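Local atomic coordinates of phenylalanine hydroxylase (Colwellia psychrerythraea, PDB entry 2V27), a protein that probably catalyses the iron-dependent, tetrahydrobiopterin-coupled hydroxylation of L-phenylalanine to L-tyrosine with molecular oxygen, the first step in phenylalanine degradation. Residues Y162-E167 with L211-R216; I217-P222 with F261-A266. All coordinates share one frame; numbering follows the deposited sequence.

Contact 1 (162-167 with 211-216) and contact 2 (217-222 with 261-266) share one long loop, which leaves helix 207-211 and runs to strand 223-227; its first half lies on the iron-bearing end of helix 152-167 and its second half on the short helix 261-265. Their centres are about 12 Å apart. Contact 1 is buried, about 11 Å from the chain centre, and stacks aromatic rings; contact 2, at about 19 Å, is partly buried, joins small aliphatic groups and borders the second subunit. Gln221 connects them, since its OE1 lies 3.0 Å from Trp163 NE1 and its NE2 2.9 Å from Arg216 O, both probable hydrogen bonds.

Contact 1. Residues Y162-E167 with L211-R216; sequences YWFTIE and LRTPYR. With FE (Fe (III) ion), chain E.
Trp163 and Tyr215 meet as a face-to-face stack, the five-membered ring of the indole lying over the phenol with centroids 4.1 Å apart and planes at 25°. The overlap is offset: Tyr215 CD1 sits 3.4 Å from Trp163 NE1, toward the rim of the indole face. Trp163 CB adds a CH-pi contact, 4.2 Å from the Tyr215 ring centroid. With CG anti to the backbone N (chi1 -180°), the indole extends from the helix toward the loop. Its NE1 is hydrogen-bonded to Gln221, while Tyr215 OH bonds to His275 of the C-terminal histidine tag.

Phe164 completes an aromatic cluster one helical turn behind the iron ligand Glu167 of this biopterin-dependent hydroxylase. Its ring is inclined at 70° to that of Tyr215, and CZ approaches Tyr215 CB at 3.9 Å. An alanine at Trp163 would remove the indole, which would probably uncover a face of Tyr215 and leave Gln221 OE1 without its N-H donor.

Thr213 adds a methyl contact, its CG2 3.6 Å from Phe164 CZ, while its OG1 turns to Tyr225.

Metal coordination occupies the end of the same helix, where Glu167 closes a wider, pi-type turn at 163-167, its N bonded to Tyr162 O. Glu167 chelates the iron with OE1 at 2.1 Å and OE2 at 2.3 Å; His122, His127 and two waters complete the six ligand atoms.

Contact 2. Residues I217-P222 with F261-A266; sequences IDIMQP and FPVKKA
The loop leading into strand 223-227, a member of the four-stranded mixed sheet, packs here against the short helix 261-265 near the C-terminus of the chain. The contact between the two segments is apolar: Ile219 and Pro222 face Pro262, Val263 and Ala266, burying 200 Å² in sum. The site lies away from the iron.

Ile219 supplies most of the loop side, and its two branches divide the work. CG1 stands between the backbone N and the carbonyl carbon (chi1 66°), and chi2 of 173° extends the branch so that CD1 ends over the first turn of the helix. There CD1 lies 3.9 Å from Val263 CG2 and 4.0 Å from Pro262 CB. The other branch, CG2, touches Ala266 CB at 3.7 Å, just where the chain leaves helical geometry. One isoleucine thus spans the helix from Pro262 to its C-terminal end.

Val263 is met from two directions, because its CG2 also receives Pro222 CG at 4.1 Å. Both Ile219 and Pro222 cross the valine at about a right angle; Ile219 CD1 and Pro222 CG do the touching.

At the subunit interface, Lys265 NZ forms a salt bridge to Glu190 of the second subunit and a hydrogen bond to Ile219 O of that subunit; the reciprocal bond runs from Lys265 of the second subunit to Ile219 O. The same carbonyl is gripped from within the loop: Gln221 NE2 donates to Ile219 O at 2.9 Å, with an N-H...O angle of 142° and the nitrogen lying well above the carbonyl plane.

Contact 1. Residues Y162-E167 with L211-R216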
ATOM      1  N   TYR B 162      14.087   7.823  11.916  1.00  7.68           N
ATOM      2  CA  TYR B 162      14.437   6.441  12.213  1.00  8.03           C
ATOM      3  C   TYR B 162      13.983   5.575  11.029  1.00  7.59           C
ATOM      4  O   TYR B 162      14.742   4.705  10.544  1.00  6.47           O
ATOM      5  CB  TYR B 162      13.681   6.034  13.480  1.00  9.00           C
ATOM      6  CG  TYR B 162      14.115   4.716  14.127  1.00  9.48           C
ATOM      7  CD1 TYR B 162      15.142   4.714  15.085  1.00 10.79           C
ATOM      8  CD2 TYR B 162      13.519   3.511  13.785  1.00 11.66           C
ATOM      9  CE1 TYR B 162      15.568   3.541  15.705  1.00 10.95           C
ATOM     10  CE2 TYR B 162      13.933   2.299  14.433  1.00  9.56           C
ATOM     11  CZ  TYR B 162      14.959   2.370  15.400  1.00 11.28           C
ATOM     12  OH  TYR B 162      15.474   1.265  16.084  1.00 13.32           O
ATOM     13  N   TRP B 163      12.785   5.856  10.516  1.00  7.49           N
ATOM     14  CA  TRP B 163      12.208   5.067   9.437  1.00  6.26           C
ATOM     15  C   TRP B 163      13.134   5.094   8.218  1.00  7.55           C
ATOM     16  O   TRP B 163      13.421   4.060   7.630  1.00  6.80           O
ATOM     17  CB  TRP B 163      10.832   5.650   9.072  1.00  7.77           C
ATOM     18  CG  TRP B 163      10.137   4.898   7.969  1.00  8.18           C
ATOM     19  CD1 TRP B 163      10.003   5.281   6.629  1.00  9.14           C
ATOM     20  CD2 TRP B 163       9.410   3.673   8.111  1.00  8.27           C
ATOM     21  NE1 TRP B 163       9.250   4.329   5.945  1.00  8.16           N
ATOM     22  CE2 TRP B 163       8.854   3.344   6.829  1.00  6.69           C
ATOM     23  CE3 TRP B 163       9.187   2.805   9.189  1.00  7.05           C
ATOM     24  CZ2 TRP B 163       8.094   2.157   6.615  1.00  8.91           C
ATOM     25  CZ3 TRP B 163       8.418   1.648   8.984  1.00  9.20           C
ATOM     26  CH2 TRP B 163       7.880   1.334   7.704  1.00 11.30           C
ATOM     27  N   PHE B 164      13.573   6.291   7.859  1.00  7.57           N
ATOM     28  CA  PHE B 164      14.373   6.439   6.676  1.00  7.50           C
ATOM     29  C   PHE B 164      15.848   6.091   6.814  1.00  7.30           C
ATOM     30  O   PHE B 164      16.587   6.162   5.818  1.00  8.35           O
ATOM     31  CB  PHE B 164      14.179   7.839   6.137  1.00  7.76           C
ATOM     32  CG  PHE B 164      12.834   8.008   5.461  1.00  7.09           C
ATOM     33  CD1 PHE B 164      11.839   8.850   6.008  1.00  8.24           C
ATOM     34  CD2 PHE B 164      12.564   7.270   4.280  1.00  7.68           C
ATOM     35  CE1 PHE B 164      10.580   9.019   5.348  1.00  8.02           C
ATOM     36  CE2 PHE B 164      11.347   7.400   3.612  1.00  7.47           C
ATOM     37  CZ  PHE B 164      10.349   8.289   4.135  1.00  7.52           C
ATOM     38  N   THR B 165      16.297   5.720   8.032  1.00  7.40           N
ATOM     39  CA  THR B 165      17.711   5.355   8.286  1.00  7.32           C
ATOM     40  C   THR B 165      17.729   3.917   8.814  1.00  6.93           C
ATOM     41  O   THR B 165      17.905   2.980   8.049  1.00  8.30           O
ATOM     42  CB  THR B 165      18.406   6.362   9.290  1.00  6.83           C
ATOM     43  OG1 THR B 165      17.599   6.543  10.473  1.00  6.44           O
ATOM     44  CG2 THR B 165      18.570   7.711   8.580  1.00  7.92           C
ATOM     45  N   ILE B 166      17.500   3.741  10.108  1.00  5.68           N
ATOM     46  CA  ILE B 166      17.561   2.409  10.706  1.00  7.01           C
ATOM     47  C   ILE B 166      16.625   1.389  10.061  1.00  5.24           C
ATOM     48  O   ILE B 166      17.008   0.197   9.975  1.00  7.21           O
ATOM     49  CB  ILE B 166      17.328   2.561  12.238  1.00  8.07           C
ATOM     50  CG1 ILE B 166      18.589   3.279  12.833  1.00 11.43           C
ATOM     51  CG2 ILE B 166      17.069   1.173  12.940  1.00  5.18           C
ATOM     52  CD1 ILE B 166      18.458   3.699  14.237  1.00 18.31           C
ATOM     53  N   GLU B 167      15.396   1.802   9.671  1.00  5.95           N
ATOM     54  CA  GLU B 167      14.494   0.810   9.084  1.00  6.87           C
ATOM     55  C   GLU B 167      14.704   0.631   7.558  1.00  5.97           C
ATOM     56  O   GLU B 167      14.796  -0.522   7.083  1.00  6.60           O
ATOM     57  CB  GLU B 167      13.014   1.051   9.463  1.00  8.04           C
ATOM     58  CG  GLU B 167      12.838   1.021  10.969  1.00 10.31           C
ATOM     59  CD  GLU B 167      12.992  -0.410  11.558  1.00 11.37           C
ATOM     60  OE1 GLU B 167      13.035  -0.514  12.803  1.00 13.60           O
ATOM     61  OE2 GLU B 167      13.033  -1.427  10.817  1.00 13.27           O
ATOM     62  N   LEU B 211      13.151  14.778   7.319  1.00  7.42           N
ATOM     63  CA  LEU B 211      12.180  15.198   8.335  1.00  8.42           C
ATOM     64  C   LEU B 211      10.820  15.688   7.728  1.00  8.60           C
ATOM     65  O   LEU B 211       9.795  15.682   8.399  1.00 10.95           O
ATOM     66  CB  LEU B 211      12.790  16.328   9.190  1.00  7.59           C
ATOM     67  CG  LEU B 211      13.917  15.880  10.139  1.00  8.33           C
ATOM     68  CD1 LEU B 211      14.614  17.092  10.711  1.00 10.38           C
ATOM     69  CD2 LEU B 211      13.419  14.936  11.262  1.00 11.10           C
ATOM     70  N   ARG B 212      10.891  16.144   6.471  1.00  8.37           N
ATOM     71  CA  ARG B 212       9.700  16.655   5.761  1.00  8.85           C
ATOM     72  C   ARG B 212       8.931  15.592   4.958  1.00  8.98           C
ATOM     73  O   ARG B 212       7.944  15.928   4.307  1.00  8.89           O
ATOM     74  CB  ARG B 212      10.116  17.760   4.808  1.00  8.97           C
ATOM     75  CG  ARG B 212      10.502  19.050   5.625  1.00  8.79           C
ATOM     76  CD  ARG B 212      10.975  20.177   4.688  1.00  8.23           C
ATOM     77  NE  ARG B 212       9.811  20.677   3.991  1.00 10.90           N
ATOM     78  CZ  ARG B 212       9.637  20.704   2.671  1.00 11.49           C
ATOM     79  NH1 ARG B 212      10.598  20.317   1.800  1.00 16.14           N
ATOM     80  NH2 ARG B 212       8.456  21.115   2.222  1.00 14.23           N
ATOM     81  N   THR B 213       9.366  14.328   4.962  1.00  8.84           N
ATOM     82  CA  THR B 213       8.763  13.338   4.038  1.00  9.25           C
ATOM     83  C   THR B 213       7.625  12.528   4.712  1.00  8.59           C
ATOM     84  O   THR B 213       7.895  11.739   5.619  1.00  8.40           O
ATOM     85  CB  THR B 213       9.869  12.366   3.534  1.00  8.64           C
ATOM     86  OG1 THR B 213      10.900  13.095   2.839  1.00  9.30           O
ATOM     87  CG2 THR B 213       9.242  11.347   2.540  1.00  6.76           C
ATOM     88  N   PRO B 214       6.381  12.671   4.255  1.00  9.13           N
ATOM     89  CA  PRO B 214       5.287  11.829   4.830  1.00  8.99           C
ATOM     90  C   PRO B 214       5.551  10.392   4.437  1.00  8.85           C
ATOM     91  O   PRO B 214       6.134  10.106   3.350  1.00  8.74           O
ATOM     92  CB  PRO B 214       4.025  12.264   4.061  1.00 11.45           C
ATOM     93  CG  PRO B 214       4.467  13.187   3.042  1.00 14.09           C
ATOM     94  CD  PRO B 214       5.922  13.596   3.198  1.00 10.22           C
ATOM     95  N   TYR B 215       5.171   9.463   5.293  1.00  7.12           N
ATOM     96  CA  TYR B 215       5.345   8.043   4.909  1.00  7.39           C
ATOM     97  C   TYR B 215       4.247   7.229   5.593  1.00  8.13           C
ATOM     98  O   TYR B 215       3.566   7.682   6.535  1.00 10.03           O
ATOM     99  CB  TYR B 215       6.718   7.503   5.374  1.00  7.90           C
ATOM    100  CG  TYR B 215       6.881   7.394   6.849  1.00  7.48           C
ATOM    101  CD1 TYR B 215       6.816   6.156   7.499  1.00  6.94           C
ATOM    102  CD2 TYR B 215       7.135   8.550   7.611  1.00  9.35           C
ATOM    103  CE1 TYR B 215       6.972   6.071   8.896  1.00  7.92           C
ATOM    104  CE2 TYR B 215       7.290   8.482   8.990  1.00  9.78           C
ATOM    105  CZ  TYR B 215       7.210   7.258   9.616  1.00  8.47           C
ATOM    106  OH  TYR B 215       7.336   7.130  10.988  1.00 12.21           O
ATOM    107  N   ARG B 216       4.056   6.020   5.071  1.00  6.89           N
ATOM    108  CA  ARG B 216       3.043   5.085   5.581  1.00  7.86           C
ATOM    109  C   ARG B 216       3.682   3.735   5.722  1.00  8.85           C
ATOM    110  O   ARG B 216       4.408   3.312   4.830  1.00  7.95           O
ATOM    111  CB  ARG B 216       1.837   5.009   4.650  1.00  8.58           C
ATOM    112  CG  ARG B 216       1.124   6.342   4.441  1.00  9.31           C
ATOM    113  CD  ARG B 216       0.381   6.795   5.728  1.00 11.33           C
ATOM    114  NE  ARG B 216      -0.322   8.073   5.474  1.00 12.68           N
ATOM    115  CZ  ARG B 216       0.201   9.295   5.655  1.00 12.41           C
ATOM    116  NH1 ARG B 216       1.451   9.460   6.135  1.00 12.76           N
ATOM    117  NH2 ARG B 216      -0.541  10.378   5.340  1.00 13.88           N
TER
HETATM  118 FE    FE E3008      13.153  -2.621  12.763  1.00 10.69          FE
HETATM  119  O   HOH W   1      10.934  -2.362  13.074  1.00 21.08           O
HETATM  120  O   HOH W   2      13.013  -2.827  14.843  1.00 13.87           O

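Contact 2. Residues I217-P222 with F261-A266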
ATOM      1  N   ILE B 217       3.406   3.046   6.820  1.00  9.46           N
ATOM      2  CA  ILE B 217       4.147   1.804   7.094  1.00 11.23           C
ATOM      3  C   ILE B 217       3.704   0.579   6.318  1.00 10.10           C
ATOM      4  O   ILE B 217       4.495  -0.331   6.145  1.00 11.37           O
ATOM      5  CB  ILE B 217       4.225   1.422   8.597  1.00 11.12           C
ATOM      6  CG1 ILE B 217       2.833   1.120   9.135  1.00 14.27           C
ATOM      7  CG2 ILE B 217       4.868   2.590   9.356  1.00 13.88           C
ATOM      8  CD1 ILE B 217       2.837   0.416  10.521  1.00 18.25           C
ATOM      9  N   ASP B 218       2.462   0.622   5.825  0.50  9.81           N
ATOM     10  CA  ASP B 218       1.762  -0.524   5.222  0.50 10.27           C
ATOM     11  C   ASP B 218       1.736  -0.517   3.686  0.50 10.17           C
ATOM     12  O   ASP B 218       0.933  -1.223   3.063  0.50  9.41           O
ATOM     13  CB  ASP B 218       0.321  -0.579   5.787  0.50 11.31           C
ATOM     14  CG  ASP B 218       0.286  -0.767   7.299  0.50 16.30           C
ATOM     15  OD1 ASP B 218       1.190  -1.453   7.820  0.50 22.36           O
ATOM     16  OD2 ASP B 218      -0.636  -0.229   7.982  0.50 22.12           O
ATOM     17  N   ILE B 219       2.639   0.268   3.097  1.00  8.42           N
ATOM     18  CA  ILE B 219       2.731   0.357   1.620  1.00  8.02           C
ATOM     19  C   ILE B 219       4.174   0.123   1.112  1.00  7.23           C
ATOM     20  O   ILE B 219       5.133   0.195   1.898  1.00  6.47           O
ATOM     21  CB  ILE B 219       2.208   1.704   1.006  1.00  8.33           C
ATOM     22  CG1 ILE B 219       3.129   2.863   1.460  1.00  7.88           C
ATOM     23  CG2 ILE B 219       0.766   1.956   1.412  1.00  8.72           C
ATOM     24  CD1 ILE B 219       2.768   4.185   0.765  1.00 10.29           C
ATOM     25  N   MET B 220       4.339  -0.206  -0.181  1.00  7.60           N
ATOM     26  CA  MET B 220       5.669  -0.246  -0.772  1.00  7.16           C
ATOM     27  C   MET B 220       6.147   1.222  -0.802  1.00  8.34           C
ATOM     28  O   MET B 220       5.465   2.127  -1.260  1.00  7.57           O
ATOM     29  CB  MET B 220       5.599  -0.848  -2.152  1.00  6.72           C
ATOM     30  CG  MET B 220       5.014  -2.281  -2.174  1.00  8.75           C
ATOM     31  SD  MET B 220       5.794  -3.419  -0.990  1.00  9.40           S
ATOM     32  CE  MET B 220       7.451  -3.547  -1.723  1.00  8.73           C
ATOM     33  N   GLN B 221       7.325   1.440  -0.236  1.00  6.91           N
ATOM     34  CA  GLN B 221       7.844   2.771  -0.055  1.00  7.98           C
ATOM     35  C   GLN B 221       8.116   3.488  -1.408  1.00  7.66           C
ATOM     36  O   GLN B 221       8.887   3.003  -2.257  1.00  8.75           O
ATOM     37  CB  GLN B 221       9.121   2.710   0.816  1.00  8.35           C
ATOM     38  CG  GLN B 221       8.797   2.197   2.272  1.00  8.54           C
ATOM     39  CD  GLN B 221       7.735   3.043   2.896  1.00  8.22           C
ATOM     40  OE1 GLN B 221       7.959   4.222   3.198  1.00  7.24           O
ATOM     41  NE2 GLN B 221       6.591   2.436   3.137  1.00  7.10           N
ATOM     42  N   PRO B 222       7.499   4.663  -1.608  1.00  8.27           N
ATOM     43  CA  PRO B 222       7.762   5.420  -2.834  1.00  9.04           C
ATOM     44  C   PRO B 222       9.094   6.150  -2.849  1.00  8.93           C
ATOM     45  O   PRO B 222       9.601   6.492  -3.940  1.00  9.90           O
ATOM     46  CB  PRO B 222       6.584   6.412  -2.921  1.00 10.66           C
ATOM     47  CG  PRO B 222       6.031   6.498  -1.535  1.00 12.82           C
ATOM     48  CD  PRO B 222       6.443   5.263  -0.761  1.00  8.78           C
ATOM     49  N   PHE B 261       1.546  10.087  -4.483  1.00  8.98           N
ATOM     50  CA  PHE B 261       0.195   9.540  -4.629  1.00  8.63           C
ATOM     51  C   PHE B 261      -0.074   8.281  -3.757  1.00  7.96           C
ATOM     52  O   PHE B 261      -1.145   8.209  -3.145  1.00  7.63           O
ATOM     53  CB  PHE B 261      -0.072   9.261  -6.115  1.00  6.97           C
ATOM     54  CG  PHE B 261      -1.443   8.751  -6.381  1.00  7.10           C
ATOM     55  CD1 PHE B 261      -2.538   9.630  -6.338  1.00  8.69           C
ATOM     56  CD2 PHE B 261      -1.682   7.408  -6.662  1.00  9.01           C
ATOM     57  CE1 PHE B 261      -3.848   9.126  -6.601  1.00  9.29           C
ATOM     58  CE2 PHE B 261      -2.963   6.929  -6.908  1.00  8.13           C
ATOM     59  CZ  PHE B 261      -4.052   7.790  -6.888  1.00  9.25           C
ATOM     60  N   PRO B 262       0.872   7.295  -3.681  1.00  7.88           N
ATOM     61  CA  PRO B 262       0.587   6.118  -2.818  1.00  8.25           C
ATOM     62  C   PRO B 262       0.365   6.479  -1.369  1.00  8.74           C
ATOM     63  O   PRO B 262      -0.420   5.821  -0.694  1.00  8.37           O
ATOM     64  CB  PRO B 262       1.846   5.230  -3.000  1.00  7.92           C
ATOM     65  CG  PRO B 262       2.385   5.608  -4.396  1.00  9.02           C
ATOM     66  CD  PRO B 262       2.142   7.137  -4.421  1.00  8.18           C
ATOM     67  N   VAL B 263       1.047   7.522  -0.893  1.00  8.62           N
ATOM     68  CA  VAL B 263       0.797   8.005   0.496  1.00  8.07           C
ATOM     69  C   VAL B 263      -0.583   8.669   0.648  1.00  8.15           C
ATOM     70  O   VAL B 263      -1.280   8.439   1.653  1.00  9.91           O
ATOM     71  CB  VAL B 263       1.956   8.921   0.935  1.00  8.66           C
ATOM     72  CG1 VAL B 263       1.628   9.632   2.284  1.00  7.86           C
ATOM     73  CG2 VAL B 263       3.234   8.067   1.072  1.00  8.35           C
ATOM     74  N   LYS B 264      -0.994   9.416  -0.353  1.00  9.53           N
ATOM     75  CA  LYS B 264      -2.323  10.004  -0.339  1.00  9.30           C
ATOM     76  C   LYS B 264      -3.398   8.919  -0.269  1.00 10.32           C
ATOM     77  O   LYS B 264      -4.393   9.044   0.437  1.00 11.37           O
ATOM     78  CB  LYS B 264      -2.565  10.902  -1.549  1.00 10.83           C
ATOM     79  CG  LYS B 264      -1.621  12.057  -1.607  1.00 10.99           C
ATOM     80  CD  LYS B 264      -2.025  13.036  -2.744  1.00 13.26           C
ATOM     81  CE  LYS B 264      -0.933  14.129  -2.889  1.00 15.97           C
ATOM     82  NZ  LYS B 264      -1.055  14.906  -4.174  1.00 18.70           N
ATOM     83  N   LYS B 265      -3.178   7.821  -0.997  1.00  9.85           N
ATOM     84  CA  LYS B 265      -4.132   6.721  -1.106  1.00 10.74           C
ATOM     85  C   LYS B 265      -4.157   5.839   0.116  1.00 12.21           C
ATOM     86  O   LYS B 265      -5.211   5.293   0.490  1.00 13.01           O
ATOM     87  CB  LYS B 265      -3.791   5.924  -2.382  1.00  9.22           C
ATOM     88  CG  LYS B 265      -4.659   4.696  -2.638  1.00 10.94           C
ATOM     89  CD  LYS B 265      -4.281   4.154  -4.038  1.00 11.63           C
ATOM     90  CE  LYS B 265      -5.194   3.008  -4.375  1.00 17.70           C
ATOM     91  NZ  LYS B 265      -4.822   2.541  -5.742  1.00 14.94           N
ATOM     92  N   ALA B 266      -3.025   5.738   0.828  1.00 11.55           N
ATOM     93  CA  ALA B 266      -2.924   4.812   1.962  1.00 13.98           C
ATOM     94  C   ALA B 266      -3.848   5.211   3.106  1.00 16.97           C
ATOM     95  O   ALA B 266      -4.158   6.397   3.295  1.00 18.07           O
ATOM     96  CB  ALA B 266      -1.496   4.704   2.494  1.00 13.54           C
TER